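Local coordinates for protein iron aquisition yersiniabactin synthesis enzyme, YbtT (Escherichia coli, PDB 6BA9) that acts as a low-specificity type II thioesterase that maintains production of the metallophore yersiniabactin, probably by thioester hydrolysis, at residues Gly50-Thr64 with Pro163-Tyr177. The protein carries 1 engineered substitution. Sequence-based numbering, arbitrary orientation.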
loop_
_atom_site.group_PDB
_atom_site.type_symbol
_atom_site.label_atom_id
_atom_site.label_comp_id
_atom_site.label_asym_id
_atom_site.label_seq_id
_atom_site.Cartn_x
_atom_site.Cartn_y
_atom_site.Cartn_z
ATOM N N GLY A 50 3.902 4.317 -14.836
ATOM C CA GLY A 50 3.292 3.630 -15.951
ATOM C C GLY A 50 1.826 3.934 -16.162
ATOM O O GLY A 50 1.241 3.406 -17.118
ATOM N N ARG A 51 1.199 4.718 -15.293
ATOM C CA ARG A 51 -0.220 5.004 -15.411
ATOM C C ARG A 51 -0.488 6.400 -14.879
ATOM O O ARG A 51 0.376 7.031 -14.255
ATOM C CB ARG A 51 -1.052 3.989 -14.624
ATOM C CG ARG A 51 -0.905 4.128 -13.103
ATOM C CD ARG A 51 -0.842 2.768 -12.375
ATOM N NE ARG A 51 0.454 2.112 -12.582
ATOM C CZ ARG A 51 0.734 0.860 -12.236
ATOM N NH1 ARG A 51 -0.201 0.084 -11.681
ATOM N NH2 ARG A 51 1.938 0.377 -12.474
ATOM N N ASP A 52 -1.719 6.857 -15.079
ATOM C CA ASP A 52 -2.177 8.170 -14.590
ATOM C C ASP A 52 -1.221 9.237 -15.129
ATOM O O ASP A 52 -0.870 9.173 -16.317
ATOM C CB ASP A 52 -2.378 8.147 -13.085
ATOM C CG ASP A 52 -3.447 7.165 -12.643
ATOM O OD1 ASP A 52 -4.334 6.773 -13.437
ATOM O OD2 ASP A 52 -3.390 6.752 -11.460
ATOM N N ARG A 53 -0.753 10.184 -14.316
ATOM C CA ARG A 53 0.142 11.230 -14.814
ATOM C C ARG A 53 1.522 10.697 -15.163
ATOM O O ARG A 53 2.340 11.451 -15.702
ATOM C CB ARG A 53 0.301 12.331 -13.756
ATOM C CG ARG A 53 -0.995 13.001 -13.410
ATOM C CD ARG A 53 -0.844 13.948 -12.233
ATOM N NE ARG A 53 -2.134 14.533 -11.886
ATOM C CZ ARG A 53 -2.344 15.362 -10.869
ATOM N NH1 ARG A 53 -1.342 15.726 -10.071
ATOM N NH2 ARG A 53 -3.567 15.827 -10.651
ATOM N N LEU A 54 1.817 9.438 -14.822
ATOM C CA LEU A 54 3.104 8.807 -15.063
ATOM C C LEU A 54 3.029 7.771 -16.176
ATOM O O LEU A 54 3.869 6.867 -16.253
ATOM C CB LEU A 54 3.637 8.164 -13.784
ATOM C CG LEU A 54 3.792 9.122 -12.596
ATOM C CD1 LEU A 54 4.432 8.378 -11.418
ATOM C CD2 LEU A 54 4.584 10.384 -12.912
ATOM N N ARG A 55 2.049 7.909 -17.066
ATOM C CA ARG A 55 1.881 6.973 -18.183
ATOM C C ARG A 55 3.113 6.910 -19.075
ATOM O O ARG A 55 3.379 5.869 -19.689
ATOM C CB ARG A 55 0.686 7.431 -19.010
ATOM C CG ARG A 55 0.296 6.524 -20.163
ATOM C CD ARG A 55 -0.314 5.215 -19.743
ATOM N NE ARG A 55 -1.543 5.415 -19.006
ATOM C CZ ARG A 55 -2.274 4.436 -18.482
ATOM N NH1 ARG A 55 -1.892 3.168 -18.636
ATOM N NH2 ARG A 55 -3.371 4.733 -17.810
ATOM N N HIS A 56 3.862 8.003 -19.176
ATOM C CA HIS A 56 5.023 8.057 -20.054
ATOM C C HIS A 56 6.199 7.237 -19.535
ATOM O O HIS A 56 7.174 7.056 -20.269
ATOM C CB HIS A 56 5.457 9.517 -20.247
ATOM C CG HIS A 56 5.832 10.205 -18.972
ATOM N ND1 HIS A 56 4.899 10.635 -18.055
ATOM C CD2 HIS A 56 7.042 10.524 -18.450
ATOM C CE1 HIS A 56 5.513 11.184 -17.023
ATOM N NE2 HIS A 56 6.815 11.122 -17.235
ATOM N N LEU A 57 6.152 6.761 -18.291
ATOM C CA LEU A 57 7.245 5.996 -17.704
ATOM C C LEU A 57 6.983 4.501 -17.856
ATOM O O LEU A 57 5.839 4.046 -17.848
ATOM C CB LEU A 57 7.394 6.338 -16.220
ATOM C CG LEU A 57 7.705 7.796 -15.871
ATOM C CD1 LEU A 57 7.841 7.972 -14.363
ATOM C CD2 LEU A 57 8.993 8.242 -16.585
ATOM N N GLU A 58 8.055 3.718 -17.972
ATOM C CA GLU A 58 7.878 2.275 -17.906
ATOM C C GLU A 58 7.585 1.868 -16.465
ATOM O O GLU A 58 8.145 2.441 -15.529
ATOM C CB GLU A 58 9.114 1.524 -18.414
ATOM C CG GLU A 58 9.183 1.428 -19.954
ATOM C CD GLU A 58 7.949 0.762 -20.565
ATOM O OE1 GLU A 58 7.035 1.488 -21.018
ATOM O OE2 GLU A 58 7.884 -0.487 -20.579
ATOM N N PRO A 59 6.720 0.883 -16.253
ATOM C CA PRO A 59 6.473 0.436 -14.887
ATOM C C PRO A 59 7.699 -0.248 -14.303
ATOM O O PRO A 59 8.478 -0.905 -15.010
ATOM C CB PRO A 59 5.285 -0.523 -15.023
ATOM C CG PRO A 59 5.254 -0.922 -16.433
ATOM C CD PRO A 59 5.867 0.186 -17.229
ATOM N N LEU A 60 7.878 -0.059 -13.003
ATOM C CA LEU A 60 8.959 -0.702 -12.277
ATOM C C LEU A 60 8.578 -2.113 -11.833
ATOM O O LEU A 60 7.404 -2.465 -11.693
ATOM C CB LEU A 60 9.359 0.135 -11.066
ATOM C CG LEU A 60 9.766 1.569 -11.404
ATOM C CD1 LEU A 60 10.355 2.232 -10.195
ATOM C CD2 LEU A 60 10.764 1.633 -12.575
ATOM N N ARG A 61 9.604 -2.934 -11.646
ATOM C CA ARG A 61 9.459 -4.350 -11.327
ATOM C C ARG A 61 10.099 -4.706 -9.990
ATOM O O ARG A 61 10.355 -5.889 -9.718
ATOM C CB ARG A 61 10.024 -5.186 -12.476
ATOM C CG ARG A 61 9.303 -4.850 -13.774
ATOM C CD ARG A 61 9.648 -5.792 -14.883
ATOM N NE ARG A 61 11.071 -5.848 -15.182
ATOM C CZ ARG A 61 11.690 -5.100 -16.095
ATOM N NH1 ARG A 61 11.032 -4.189 -16.800
ATOM N NH2 ARG A 61 12.987 -5.271 -16.299
ATOM N N SER A 62 10.318 -3.705 -9.127
ATOM C CA SER A 62 10.980 -3.871 -7.834
ATOM C C SER A 62 10.310 -2.999 -6.775
ATOM O O SER A 62 10.188 -1.782 -6.949
ATOM C CB SER A 62 12.451 -3.453 -7.983
ATOM O OG SER A 62 13.043 -3.187 -6.740
ATOM N N ILE A 63 9.930 -3.625 -5.662
ATOM C CA ILE A 63 9.401 -2.918 -4.500
ATOM C C ILE A 63 10.426 -1.921 -3.960
ATOM O O ILE A 63 10.091 -0.784 -3.615
ATOM C CB ILE A 63 8.968 -3.931 -3.415
ATOM C CG1 ILE A 63 7.820 -4.820 -3.907
ATOM C CG2 ILE A 63 8.625 -3.212 -2.098
ATOM C CD1 ILE A 63 6.546 -4.045 -4.342
ATOM N N THR A 64 11.682 -2.344 -3.826
ATOM C CA THR A 64 12.676 -1.457 -3.226
ATOM C C THR A 64 12.971 -0.259 -4.132
ATOM O O THR A 64 13.255 0.834 -3.631
ATOM C CB THR A 64 13.945 -2.237 -2.824
ATOM O OG1 THR A 64 14.430 -2.987 -3.936
ATOM C CG2 THR A 64 13.680 -3.184 -1.673
ATOM N N PRO A 163 0.802 -5.593 -19.420
ATOM C CA PRO A 163 2.167 -5.177 -19.070
ATOM C C PRO A 163 2.230 -4.454 -17.731
ATOM O O PRO A 163 3.180 -4.638 -16.962
ATOM C CB PRO A 163 2.568 -4.282 -20.251
ATOM C CG PRO A 163 1.770 -4.789 -21.374
ATOM C CD PRO A 163 0.435 -5.174 -20.782
ATOM N N LEU A 164 1.218 -3.638 -17.429
ATOM C CA LEU A 164 1.177 -2.901 -16.170
ATOM C C LEU A 164 0.944 -3.838 -14.998
ATOM O O LEU A 164 1.669 -3.811 -13.985
ATOM C CB LEU A 164 0.019 -1.910 -16.259
ATOM C CG LEU A 164 0.134 -0.455 -15.861
ATOM C CD1 LEU A 164 1.464 0.165 -16.260
ATOM C CD2 LEU A 164 -1.014 0.307 -16.535
ATOM N N LEU A 165 -0.091 -4.673 -15.103
ATOM C CA LEU A 165 -0.422 -5.588 -14.024
ATOM C C LEU A 165 0.677 -6.619 -13.803
ATOM O O LEU A 165 0.964 -6.980 -12.656
ATOM C CB LEU A 165 -1.729 -6.298 -14.361
ATOM C CG LEU A 165 -2.973 -5.420 -14.363
ATOM C CD1 LEU A 165 -4.109 -6.052 -15.170
ATOM C CD2 LEU A 165 -3.380 -5.174 -12.951
ATOM N N ARG A 166 1.263 -7.143 -14.887
ATOM C CA ARG A 166 2.341 -8.116 -14.723
ATOM C C ARG A 166 3.572 -7.490 -14.084
ATOM O O ARG A 166 4.245 -8.137 -13.272
ATOM C CB ARG A 166 2.699 -8.752 -16.061
ATOM C CG ARG A 166 1.683 -9.773 -16.532
ATOM C CD ARG A 166 2.255 -10.508 -17.738
ATOM N NE ARG A 166 1.378 -11.571 -18.218
ATOM C CZ ARG A 166 1.345 -12.807 -17.727
ATOM N NH1 ARG A 166 2.101 -13.180 -16.725
ATOM N NH2 ARG A 166 0.523 -13.691 -18.259
ATOM N N ALA A 167 3.873 -6.225 -14.399
ATOM C CA ALA A 167 4.981 -5.550 -13.726
ATOM C C ALA A 167 4.714 -5.433 -12.228
ATOM O O ALA A 167 5.567 -5.767 -11.399
ATOM C CB ALA A 167 5.213 -4.173 -14.347
ATOM N N ASP A 168 3.512 -4.982 -11.869
ATOM C CA ASP A 168 3.168 -4.814 -10.462
ATOM C C ASP A 168 3.217 -6.162 -9.736
ATOM O O ASP A 168 3.782 -6.280 -8.641
ATOM C CB ASP A 168 1.753 -4.239 -10.293
ATOM C CG ASP A 168 1.603 -2.781 -10.720
ATOM O OD1 ASP A 168 2.560 -2.117 -11.157
ATOM O OD2 ASP A 168 0.439 -2.309 -10.630
ATOM N N PHE A 169 2.582 -7.191 -10.319
ATOM C CA PHE A 169 2.536 -8.492 -9.660
ATOM C C PHE A 169 3.913 -9.152 -9.599
ATOM O O PHE A 169 4.234 -9.828 -8.609
ATOM C CB PHE A 169 1.458 -9.375 -10.288
ATOM C CG PHE A 169 0.091 -9.134 -9.713
ATOM C CD1 PHE A 169 -0.311 -9.830 -8.596
ATOM C CD2 PHE A 169 -0.777 -8.227 -10.279
ATOM C CE1 PHE A 169 -1.564 -9.603 -8.052
ATOM C CE2 PHE A 169 -2.034 -8.014 -9.714
ATOM C CZ PHE A 169 -2.399 -8.706 -8.629
ATOM N N TYR A 170 4.742 -8.950 -10.619
ATOM C CA TYR A 170 6.115 -9.443 -10.535
ATOM C C TYR A 170 6.864 -8.763 -9.390
ATOM O O TYR A 170 7.542 -9.429 -8.596
ATOM C CB TYR A 170 6.868 -9.287 -11.861
ATOM C CG TYR A 170 8.297 -9.791 -11.716
ATOM C CD1 TYR A 170 9.325 -8.947 -11.293
ATOM C CD2 TYR A 170 8.597 -11.121 -11.925
ATOM C CE1 TYR A 170 10.593 -9.419 -11.102
ATOM C CE2 TYR A 170 9.881 -11.598 -11.753
ATOM C CZ TYR A 170 10.861 -10.755 -11.334
ATOM O OH TYR A 170 12.149 -11.220 -11.145
ATOM N N ALA A 171 6.712 -7.448 -9.255
ATOM C CA ALA A 171 7.372 -6.745 -8.155
ATOM C C ALA A 171 6.940 -7.314 -6.819
ATOM O O ALA A 171 7.764 -7.568 -5.936
ATOM C CB ALA A 171 7.041 -5.259 -8.217
ATOM N N THR A 172 5.630 -7.459 -6.624
ATOM C CA THR A 172 5.147 -7.820 -5.307
ATOM C C THR A 172 5.438 -9.279 -4.973
ATOM O O THR A 172 5.638 -9.601 -3.801
ATOM C CB THR A 172 3.651 -7.466 -5.178
ATOM O OG1 THR A 172 3.262 -7.514 -3.802
ATOM C CG2 THR A 172 2.760 -8.425 -5.918
ATOM N N GLU A 173 5.460 -10.171 -5.980
ATOM C CA GLU A 173 5.721 -11.588 -5.712
ATOM C C GLU A 173 7.211 -11.893 -5.565
ATOM O O GLU A 173 7.590 -12.808 -4.811
ATOM C CB GLU A 173 5.064 -12.438 -6.811
ATOM C CG GLU A 173 3.554 -12.366 -6.734
ATOM C CD GLU A 173 2.838 -13.115 -7.820
ATOM O OE1 GLU A 173 3.492 -13.705 -8.716
ATOM O OE2 GLU A 173 1.596 -13.076 -7.798
ATOM N N SER A 174 8.069 -11.143 -6.246
ATOM C CA SER A 174 9.506 -11.380 -6.160
ATOM C C SER A 174 10.112 -10.767 -4.911
ATOM O O SER A 174 11.277 -11.049 -4.604
ATOM C CB SER A 174 10.215 -10.862 -7.410
ATOM O OG SER A 174 10.140 -9.455 -7.515
ATOM N N TYR A 175 9.343 -9.956 -4.188
ATOM C CA TYR A 175 9.777 -9.325 -2.946
ATOM C C TYR A 175 9.708 -10.343 -1.817
ATOM O O TYR A 175 8.622 -10.819 -1.462
ATOM C CB TYR A 175 8.874 -8.125 -2.656
ATOM C CG TYR A 175 9.144 -7.444 -1.337
ATOM C CD1 TYR A 175 8.344 -7.687 -0.233
ATOM C CD2 TYR A 175 10.209 -6.576 -1.179
ATOM C CE1 TYR A 175 8.577 -7.068 0.967
ATOM C CE2 TYR A 175 10.442 -5.948 0.022
ATOM C CZ TYR A 175 9.623 -6.208 1.097
ATOM O OH TYR A 175 9.810 -5.608 2.326
ATOM N N HIS A 176 10.868 -10.684 -1.266
ATOM C CA HIS A 176 10.938 -11.728 -0.261
ATOM C C HIS A 176 12.330 -11.717 0.339
ATOM O O HIS A 176 13.320 -11.551 -0.384
ATOM C CB HIS A 176 10.671 -13.101 -0.885
ATOM C CG HIS A 176 10.765 -14.226 0.092
ATOM N ND1 HIS A 176 11.873 -15.047 0.174
ATOM C CD2 HIS A 176 9.905 -14.653 1.043
ATOM C CE1 HIS A 176 11.677 -15.942 1.125
ATOM N NE2 HIS A 176 10.493 -15.726 1.670
ATOM N N TYR A 177 12.390 -11.905 1.650
ATOM C CA TYR A 177 13.641 -12.062 2.374
ATOM C C TYR A 177 13.682 -13.440 3.022
ATOM O O TYR A 177 12.655 -13.985 3.426
ATOM C CB TYR A 177 13.767 -11.034 3.487
ATOM C CG TYR A 177 13.887 -9.596 3.035
ATOM C CD1 TYR A 177 15.101 -9.075 2.613
ATOM C CD2 TYR A 177 12.788 -8.744 3.069
ATOM C CE1 TYR A 177 15.209 -7.745 2.227
ATOM C CE2 TYR A 177 12.890 -7.425 2.690
ATOM C CZ TYR A 177 14.092 -6.926 2.261
ATOM O OH TYR A 177 14.196 -5.593 1.887
HETATM O O HOH W 1 5.143 -1.329 -10.571
HETATM O O HOH W 2 12.002 -7.499 -8.388
HETATM O O HOH W 3 10.333 -6.543 -5.732
#
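The backbone of Pro59-Ser62 runs along the C-terminal part of helix 155-174 and comes nearest where the CA atoms of Arg61 and Ala171 lie 4.5 Å apart, packing the lead-in to helix 63-77 of this alpha/beta-hydrolase fold against it. Small side chains permit the closeness: Ala167 CB meets Pro59 CB at 3.7 Å, and Ala171 CB lies against the peptide linking Arg61 to Ser62. Further back, Arg51 meets Asp168 end-on, NH1 to OD2 (2.7 Å) and NH2 to OD1 (2.9 Å), with both oxygens using their syn lone pairs and the two planar groups only 5° from coplanar. Bends at chi2 and chi3 (-140° and 74°) curl the arginine chain, while Leu164 CG covers one face of its guanidinium. Each partner has a second bond, Arg51 NH2 to Pro49 O and Asp168 OD2 to Gly24 N, which ties the salt bridge to neighbouring loops. At the start of helix 63-77, where Ser62 OG caps Gln65 N, Ile63 crosses Tyr175 at about a right angle; its CG2, anti to the backbone N, makes a CH-pi contact over the ring, whose hydroxyl bonds to Glu98. Three waters bridge the segments: one donates to Leu60 O and Asp168 OD1, another to Arg61 O and Ser174 OG, and a third accepts from Ile63 N at 2.9 Å while donating to Ala171 O at 2.8 Å.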